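Local coordinates for LPXTG cell wall surface protein (Streptococcus gordonii, PDB 4IGB) that probably acts as a cell-wall-anchored adhesin, presenting the two N-terminal domains contained in this chain at the surface of the bacterium, at residues F317-P322 / S331-V336; L348-G353 / V372-T377; T412-L415 / L420-P423. One frame throughout, in Å; residues are numbered along the deposited sequence.

How the interactions relate
All three contacts lie in the second of the two domains, the N2 domain, on the same side of the chain's centre. Along the chain they come in series, each closing before the next opens. Strand 333-338 is the common element: it pairs antiparallel with strand 371-376 of interaction 2 and with strand 409-417 of interaction 3. Centres lie about 11 Å apart for interactions 1 and 2, about 10 Å for 1 and 3, and about 14 Å for 2 and 3, which do not touch. Interactions 1 and 2 pack the layers of the beta sandwich together, whereas interaction 3 adds strand 420-423 to one layer through a hairpin.

Interaction 1. Residues F317-P322 / S331-V336; sequences FKVPVP and SSIEMV
Phe-317 and Met-335 carry most of this contact through a CH-pi interaction. The methylene CG of Met-335 comes down over one face of the Phe-317 ring, 3.4 Å from its centroid and only 11° off the ring normal. All six ring carbons therefore lie at similar distances from that methylene. Behind it, Met-335 CB leans on the far end of the ring, 3.6 Å from Phe-317 CZ. A Met-aromatic contact accompanies the CH-pi one: the sulfur SD of Met-335 stands above the same face, 4.9 Å from the Phe-317 centroid. The methionine chain is bent at its second torsion (chi2 72°), and it is the methylene before the sulfur that presses on the ring.

No hydrogen bond crosses between 317-322 and 331-336; their backbones are held apart, with 8.5 Å between Phe-317 CA and Met-335 CA. This is the spacing of two facing layers of a beta sandwich, here in the N2 domain. Phe-317 ends strand 310-317 and bonds through its backbone to Ile-389, whereas Met-335 belongs to the opposing layer, where its backbone is bonded to Val-374. Val-413 and Leu-415 of strand 409-417 also touch the phenylalanine, and Ile-391 packs on both Phe-317 and Met-335.

The remaining interaction is plain aliphatic packing where the first segment has left strand 310-317. Ile-333 reaches across with an extended chain, and its terminal methyl CD1 approaches Val-319 CG1 at 4.4 Å, a loose touch between single methyl groups. Val-319 is partly exposed, and Ile-333 is buried, packed also against Leu-415 and Met-376. The segments separate beyond this pair: Val-321 bonds through its backbone N to the carboxylate of Asp-325, and Ser-331 bonds likewise to Asp-418.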
loop_
_atom_site.group_PDB
_atom_site.type_symbol
_atom_site.label_atom_id
_atom_site.label_comp_id
_atom_site.label_asym_id
_atom_site.label_seq_id
_atom_site.Cartn_x
_atom_site.Cartn_y
_atom_site.Cartn_z
ATOM N N PHE B 317 8.713 22.090 2.142
ATOM C CA PHE B 317 8.521 20.643 2.203
ATOM C C PHE B 317 8.279 20.191 3.631
ATOM O O PHE B 317 9.140 20.357 4.488
ATOM C CB PHE B 317 9.746 19.918 1.622
ATOM C CG PHE B 317 10.053 20.303 0.196
ATOM C CD1 PHE B 317 9.527 19.580 -0.857
ATOM C CD2 PHE B 317 10.859 21.394 -0.085
ATOM C CE1 PHE B 317 9.791 19.939 -2.179
ATOM C CE2 PHE B 317 11.136 21.754 -1.405
ATOM C CZ PHE B 317 10.598 21.024 -2.451
ATOM N N LYS B 318 7.115 19.604 3.889
ATOM C CA LYS B 318 6.880 19.001 5.197
ATOM C C LYS B 318 7.512 17.618 5.218
ATOM O O LYS B 318 7.339 16.832 4.283
ATOM C CB LYS B 318 5.380 18.932 5.519
ATOM C CG LYS B 318 5.025 18.278 6.873
ATOM C CD LYS B 318 5.193 16.760 6.822
ATOM C CE LYS B 318 3.990 15.994 7.354
ATOM N NZ LYS B 318 3.449 16.439 8.672
ATOM N N VAL B 319 8.235 17.325 6.294
ATOM C CA VAL B 319 8.926 16.063 6.442
ATOM C C VAL B 319 8.092 15.047 7.230
ATOM O O VAL B 319 7.696 15.308 8.361
ATOM C CB VAL B 319 10.278 16.279 7.159
ATOM C CG1 VAL B 319 10.985 14.962 7.364
ATOM C CG2 VAL B 319 11.155 17.266 6.380
ATOM N N PRO B 320 7.840 13.867 6.638
ATOM C CA PRO B 320 7.064 12.816 7.309
ATOM C C PRO B 320 7.760 12.304 8.562
ATOM O O PRO B 320 8.976 12.144 8.566
ATOM C CB PRO B 320 7.019 11.683 6.271
ATOM C CG PRO B 320 7.489 12.266 5.016
ATOM C CD PRO B 320 8.372 13.415 5.346
ATOM N N VAL B 321 6.989 12.008 9.601
ATOM C CA VAL B 321 7.544 11.480 10.840
ATOM C C VAL B 321 7.703 9.960 10.787
ATOM O O VAL B 321 6.727 9.233 10.604
ATOM C CB VAL B 321 6.660 11.860 12.052
ATOM C CG1 VAL B 321 7.183 11.199 13.332
ATOM C CG2 VAL B 321 6.573 13.390 12.203
ATOM N N PRO B 322 8.941 9.475 10.975
ATOM C CA PRO B 322 9.256 8.045 10.904
ATOM C C PRO B 322 8.577 7.283 12.029
ATOM O O PRO B 322 8.573 7.740 13.171
ATOM C CB PRO B 322 10.778 8.011 11.110
ATOM C CG PRO B 322 11.246 9.387 10.773
ATOM C CD PRO B 322 10.141 10.289 11.223
ATOM N N SER B 331 16.100 6.641 4.112
ATOM C CA SER B 331 17.487 6.531 3.708
ATOM C C SER B 331 17.876 7.689 2.792
ATOM O O SER B 331 19.050 8.017 2.650
ATOM C CB SER B 331 17.705 5.201 2.987
ATOM O OG SER B 331 17.358 4.130 3.851
ATOM N N SER B 332 16.890 8.296 2.152
ATOM C CA SER B 332 17.158 9.452 1.312
ATOM C C SER B 332 15.973 10.407 1.284
ATOM O O SER B 332 14.811 9.991 1.359
ATOM C CB SER B 332 17.480 9.006 -0.115
ATOM O OG SER B 332 16.314 8.502 -0.720
ATOM N N ILE B 333 16.277 11.696 1.177
ATOM C CA ILE B 333 15.265 12.692 0.909
ATOM C C ILE B 333 15.798 13.615 -0.170
ATOM O O ILE B 333 16.911 14.120 -0.063
ATOM C CB ILE B 333 14.932 13.523 2.154
ATOM C CG1 ILE B 333 14.304 12.641 3.248
ATOM C CG2 ILE B 333 13.998 14.672 1.791
ATOM C CD1 ILE B 333 14.099 13.401 4.605
ATOM N N GLU B 334 14.999 13.836 -1.205
ATOM C CA GLU B 334 15.402 14.679 -2.312
ATOM C C GLU B 334 14.211 15.491 -2.777
ATOM O O GLU B 334 13.059 15.103 -2.573
ATOM C CB GLU B 334 15.950 13.828 -3.465
ATOM C CG GLU B 334 16.988 12.811 -3.024
ATOM C CD GLU B 334 17.555 11.986 -4.181
ATOM O OE1 GLU B 334 17.098 12.163 -5.336
ATOM O OE2 GLU B 334 18.463 11.153 -3.927
ATOM N N MET B 335 14.499 16.636 -3.384
ATOM C CA MET B 335 13.480 17.468 -3.983
ATOM C C MET B 335 13.929 17.698 -5.410
ATOM O O MET B 335 15.074 18.096 -5.649
ATOM C CB MET B 335 13.366 18.806 -3.250
ATOM C CG MET B 335 13.044 18.672 -1.768
ATOM S SD MET B 335 14.438 18.045 -0.826
ATOM C CE MET B 335 13.914 18.512 0.844
ATOM N N VAL B 336 13.028 17.429 -6.347
ATOM C CA VAL B 336 13.335 17.479 -7.766
ATOM C C VAL B 336 12.563 18.620 -8.391
ATOM O O VAL B 336 11.332 18.624 -8.361
ATOM C CB VAL B 336 12.893 16.187 -8.491
ATOM C CG1 VAL B 336 13.126 16.316 -9.990
ATOM C CG2 VAL B 336 13.627 14.973 -7.951
#

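Interaction 2. Residues L348-G353 / V372-T377; sequences LKVESG and VTVKMT
Leu-348 lays its CD2 methyl over Val-372 and Val-374, two residues apart and so on the same face of strand 371-376. The closer touch is to Val-374 CG2, 3.7 Å from Leu-348 CD2, the two side chains meeting at a slant. The same leucine methyl lies 4.0 Å from Val-372 CG1, and here the side chains pass each other pointing in opposite directions. Leu-348 makes both touches with CG held between its backbone N and carbonyl carbon (chi1 66°), a crowded position for a leucine.

Two residues along, Val-350 also points at the facing strand, and its CG2 approaches Val-374 CG1 at 4.4 Å. Val-374 is thus met on both of its methyls, by Leu-348 on CG2 and by Val-350 on CG1. The short strand segments run in roughly the same direction, 10.2 Å apart at closest approach and turned by -31°, values characteristic of face-to-face packing between the two layers of an aligned beta sandwich. No hydrogen bond joins them.

Neighbouring strands add to the core: Ile-365 packs on Leu-348, Tyr-363 on Val-350, and Ile-389 on both Val-350 and Met-376. At the end of the second segment Thr-377 is the N-cap of helix 378-382, its OG1 bonded to the backbone N of Tyr-380.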
loop_
_atom_site.group_PDB
_atom_site.type_symbol
_atom_site.label_atom_id
_atom_site.label_comp_id
_atom_site.label_asym_id
_atom_site.label_seq_id
_atom_site.Cartn_x
_atom_site.Cartn_y
_atom_site.Cartn_z
ATOM N N LEU B 348 20.022 28.500 -5.827
ATOM C CA LEU B 348 18.984 28.243 -4.828
ATOM C C LEU B 348 19.561 28.253 -3.420
ATOM O O LEU B 348 20.767 28.092 -3.235
ATOM C CB LEU B 348 18.323 26.882 -5.078
ATOM C CG LEU B 348 19.229 25.670 -4.889
ATOM C CD1 LEU B 348 19.405 25.334 -3.411
ATOM C CD2 LEU B 348 18.651 24.472 -5.619
ATOM N N LYS B 349 18.686 28.384 -2.429
ATOM C CA LYS B 349 19.094 28.263 -1.035
ATOM C C LYS B 349 18.104 27.356 -0.307
ATOM O O LYS B 349 16.947 27.225 -0.716
ATOM C CB LYS B 349 19.174 29.640 -0.353
ATOM C CG LYS B 349 17.824 30.287 -0.079
ATOM C CD LYS B 349 17.950 31.593 0.721
ATOM C CE LYS B 349 16.622 32.368 0.715
ATOM N NZ LYS B 349 16.719 33.737 1.346
ATOM N N VAL B 350 18.569 26.736 0.767
ATOM C CA VAL B 350 17.777 25.777 1.523
ATOM C C VAL B 350 17.763 26.196 2.986
ATOM O O VAL B 350 18.820 26.421 3.571
ATOM C CB VAL B 350 18.397 24.371 1.435
ATOM C CG1 VAL B 350 17.507 23.346 2.117
ATOM C CG2 VAL B 350 18.673 23.981 -0.037
ATOM N N GLU B 351 16.573 26.323 3.566
ATOM C CA GLU B 351 16.427 26.737 4.961
ATOM C C GLU B 351 15.544 25.749 5.696
ATOM O O GLU B 351 14.661 25.136 5.099
ATOM C CB GLU B 351 15.736 28.097 5.055
ATOM C CG GLU B 351 16.405 29.227 4.295
ATOM C CD GLU B 351 15.531 30.462 4.206
ATOM O OE1 GLU B 351 14.494 30.412 3.506
ATOM O OE2 GLU B 351 15.874 31.485 4.835
ATOM N N SER B 352 15.766 25.624 6.999
ATOM C CA SER B 352 14.891 24.840 7.855
ATOM C C SER B 352 15.048 25.301 9.301
ATOM O O SER B 352 16.163 25.452 9.794
ATOM C CB SER B 352 15.222 23.356 7.753
ATOM O OG SER B 352 14.257 22.588 8.450
ATOM N N GLY B 353 13.928 25.534 9.971
ATOM C CA GLY B 353 13.962 25.924 11.369
ATOM C C GLY B 353 14.724 27.213 11.588
ATOM O O GLY B 353 15.438 27.349 12.577
ATOM N N VAL B 372 16.838 20.279 -11.658
ATOM C CA VAL B 372 17.713 20.545 -10.522
ATOM C C VAL B 372 17.252 19.782 -9.286
ATOM O O VAL B 372 16.107 19.924 -8.846
ATOM C CB VAL B 372 17.796 22.043 -10.199
ATOM C CG1 VAL B 372 18.590 22.261 -8.903
ATOM C CG2 VAL B 372 18.440 22.783 -11.355
ATOM N N THR B 373 18.142 18.966 -8.737
ATOM C CA THR B 373 17.769 18.061 -7.657
ATOM C C THR B 373 18.539 18.359 -6.384
ATOM O O THR B 373 19.764 18.401 -6.381
ATOM C CB THR B 373 17.986 16.593 -8.058
ATOM O OG1 THR B 373 17.123 16.276 -9.153
ATOM C CG2 THR B 373 17.684 15.650 -6.893
ATOM N N VAL B 374 17.809 18.577 -5.300
ATOM C CA VAL B 374 18.438 18.754 -4.002
ATOM C C VAL B 374 18.345 17.459 -3.211
ATOM O O VAL B 374 17.268 16.886 -3.074
ATOM C CB VAL B 374 17.793 19.891 -3.205
ATOM C CG1 VAL B 374 18.361 19.923 -1.784
ATOM C CG2 VAL B 374 18.008 21.207 -3.923
ATOM N N LYS B 375 19.485 17.004 -2.695
ATOM C CA LYS B 375 19.550 15.773 -1.918
ATOM C C LYS B 375 20.082 16.101 -0.543
ATOM O O LYS B 375 21.197 16.621 -0.418
ATOM C CB LYS B 375 20.492 14.764 -2.588
ATOM C CG LYS B 375 20.210 14.534 -4.071
ATOM C CD LYS B 375 21.160 13.498 -4.671
ATOM C CE LYS B 375 20.959 13.372 -6.183
ATOM N NZ LYS B 375 21.539 12.103 -6.718
ATOM N N MET B 376 19.292 15.812 0.489
ATOM C CA MET B 376 19.752 16.006 1.857
ATOM C C MET B 376 20.828 14.971 2.102
ATOM O O MET B 376 20.725 13.858 1.607
ATOM C CB MET B 376 18.603 15.857 2.859
ATOM C CG MET B 376 17.358 16.642 2.475
ATOM S SD MET B 376 17.706 18.373 2.054
ATOM C CE MET B 376 18.279 19.037 3.629
ATOM N N THR B 377 21.874 15.345 2.836
ATOM C CA THR B 377 22.964 14.423 3.131
ATOM C C THR B 377 22.590 13.426 4.228
ATOM O O THR B 377 21.655 13.656 5.007
ATOM C CB THR B 377 24.206 15.169 3.633
ATOM O OG1 THR B 377 23.858 15.883 4.826
ATOM C CG2 THR B 377 24.716 16.135 2.585
#

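Interaction 3. Residues T412-L415 / L420-P423; sequences TVTL and LSAP
Thr-414 sits across from Pro-423 as a non-hydrogen-bonded antiparallel pair, and its side chain spreads over the backbone of the neighbouring strand. Its CB stands 4.4 Å from Pro-423 CA. From there the side chain forks: OG1, placed beside the backbone N (chi1 -59°), lies over the proline, 4.0 Å from Pro-423 CA. The methyl CG2 takes the other direction and rests 4.0 Å from Ala-422 O. The same methyl, Thr-414 CG2, also lies 4.1 Å from Ser-421 OG. Thr-412 lies on the same face as Thr-414, and its CG2 runs alongside Pro-423 CB at 4.2 Å.

The next pair, Leu-415 with Ala-422, is the hydrogen-bonded one in this part of the beta hairpin formed by strands 409-417 and 420-423. It bonds in both directions: Leu-415 N donates to Ala-422 O over 2.9 Å, and the return bond, from Ala-422 N to Leu-415 O, is equally short, 2.9 Å. Leu-415 O also receives a CA-H...O contact from Ser-421 CA. On the leucine side, Met-335 packs against Leu-415 and ties the hairpin to the sandwich core.

Proline has no N-H to donate, and its place in a non-hydrogen-bonded pair costs no bond to 412-415; within 412-415 and 420-423 the conventional hydrogen bonds are the two between Leu-415 and Ala-422, with CA-H...O contacts at Leu-415 O and, from Pro-423 CA, at Val-413 O, and van der Waals contact beside them.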
loop_
_atom_site.group_PDB
_atom_site.type_symbol
_atom_site.label_atom_id
_atom_site.label_comp_id
_atom_site.label_asym_id
_atom_site.label_seq_id
_atom_site.Cartn_x
_atom_site.Cartn_y
_atom_site.Cartn_z
ATOM N N THR B 412 6.196 22.693 -11.068
ATOM C CA THR B 412 5.803 21.735 -10.039
ATOM C C THR B 412 7.088 21.173 -9.448
ATOM O O THR B 412 8.062 20.945 -10.172
ATOM C CB THR B 412 4.926 20.594 -10.628
ATOM O OG1 THR B 412 3.649 21.124 -10.994
ATOM C CG2 THR B 412 4.703 19.455 -9.615
ATOM N N VAL B 413 7.121 20.972 -8.135
ATOM C CA VAL B 413 8.298 20.366 -7.550
ATOM C C VAL B 413 7.854 19.100 -6.866
ATOM O O VAL B 413 6.696 18.992 -6.478
ATOM C CB VAL B 413 9.067 21.326 -6.603
ATOM C CG1 VAL B 413 8.304 21.550 -5.276
ATOM C CG2 VAL B 413 10.437 20.787 -6.341
ATOM N N THR B 414 8.759 18.132 -6.751
ATOM C CA THR B 414 8.416 16.824 -6.185
ATOM C C THR B 414 9.344 16.385 -5.063
ATOM O O THR B 414 10.559 16.340 -5.231
ATOM C CB THR B 414 8.414 15.731 -7.274
ATOM O OG1 THR B 414 7.472 16.092 -8.283
ATOM C CG2 THR B 414 8.021 14.376 -6.691
ATOM N N LEU B 415 8.760 16.037 -3.924
ATOM C CA LEU B 415 9.535 15.535 -2.803
ATOM C C LEU B 415 9.642 14.035 -2.922
ATOM O O LEU B 415 8.661 13.353 -3.210
ATOM C CB LEU B 415 8.872 15.896 -1.479
ATOM C CG LEU B 415 9.475 15.341 -0.187
ATOM C CD1 LEU B 415 10.913 15.822 0.029
ATOM C CD2 LEU B 415 8.596 15.734 1.002
ATOM N N LEU B 420 9.099 6.934 -2.025
ATOM C CA LEU B 420 7.837 7.675 -2.014
ATOM C C LEU B 420 7.954 8.962 -2.813
ATOM O O LEU B 420 9.051 9.468 -3.033
ATOM C CB LEU B 420 7.383 7.996 -0.584
ATOM C CG LEU B 420 7.386 6.766 0.327
ATOM C CD1 LEU B 420 6.998 7.124 1.755
ATOM C CD2 LEU B 420 6.462 5.674 -0.261
ATOM N N SER B 421 6.809 9.485 -3.240
ATOM C CA SER B 421 6.759 10.699 -4.021
ATOM C C SER B 421 5.624 11.549 -3.528
ATOM O O SER B 421 4.588 11.023 -3.173
ATOM C CB SER B 421 6.486 10.375 -5.487
ATOM O OG SER B 421 7.689 10.286 -6.192
ATOM N N ALA B 422 5.824 12.863 -3.517
ATOM C CA ALA B 422 4.733 13.797 -3.289
ATOM C C ALA B 422 4.962 15.068 -4.100
ATOM O O ALA B 422 5.822 15.874 -3.766
ATOM C CB ALA B 422 4.618 14.134 -1.824
ATOM N N PRO B 423 4.168 15.263 -5.157
ATOM C CA PRO B 423 4.312 16.507 -5.917
ATOM C C PRO B 423 3.659 17.672 -5.203
ATOM O O PRO B 423 2.681 17.488 -4.498
ATOM C CB PRO B 423 3.557 16.226 -7.226
ATOM C CG PRO B 423 2.856 14.876 -7.027
ATOM C CD PRO B 423 2.999 14.482 -5.588
#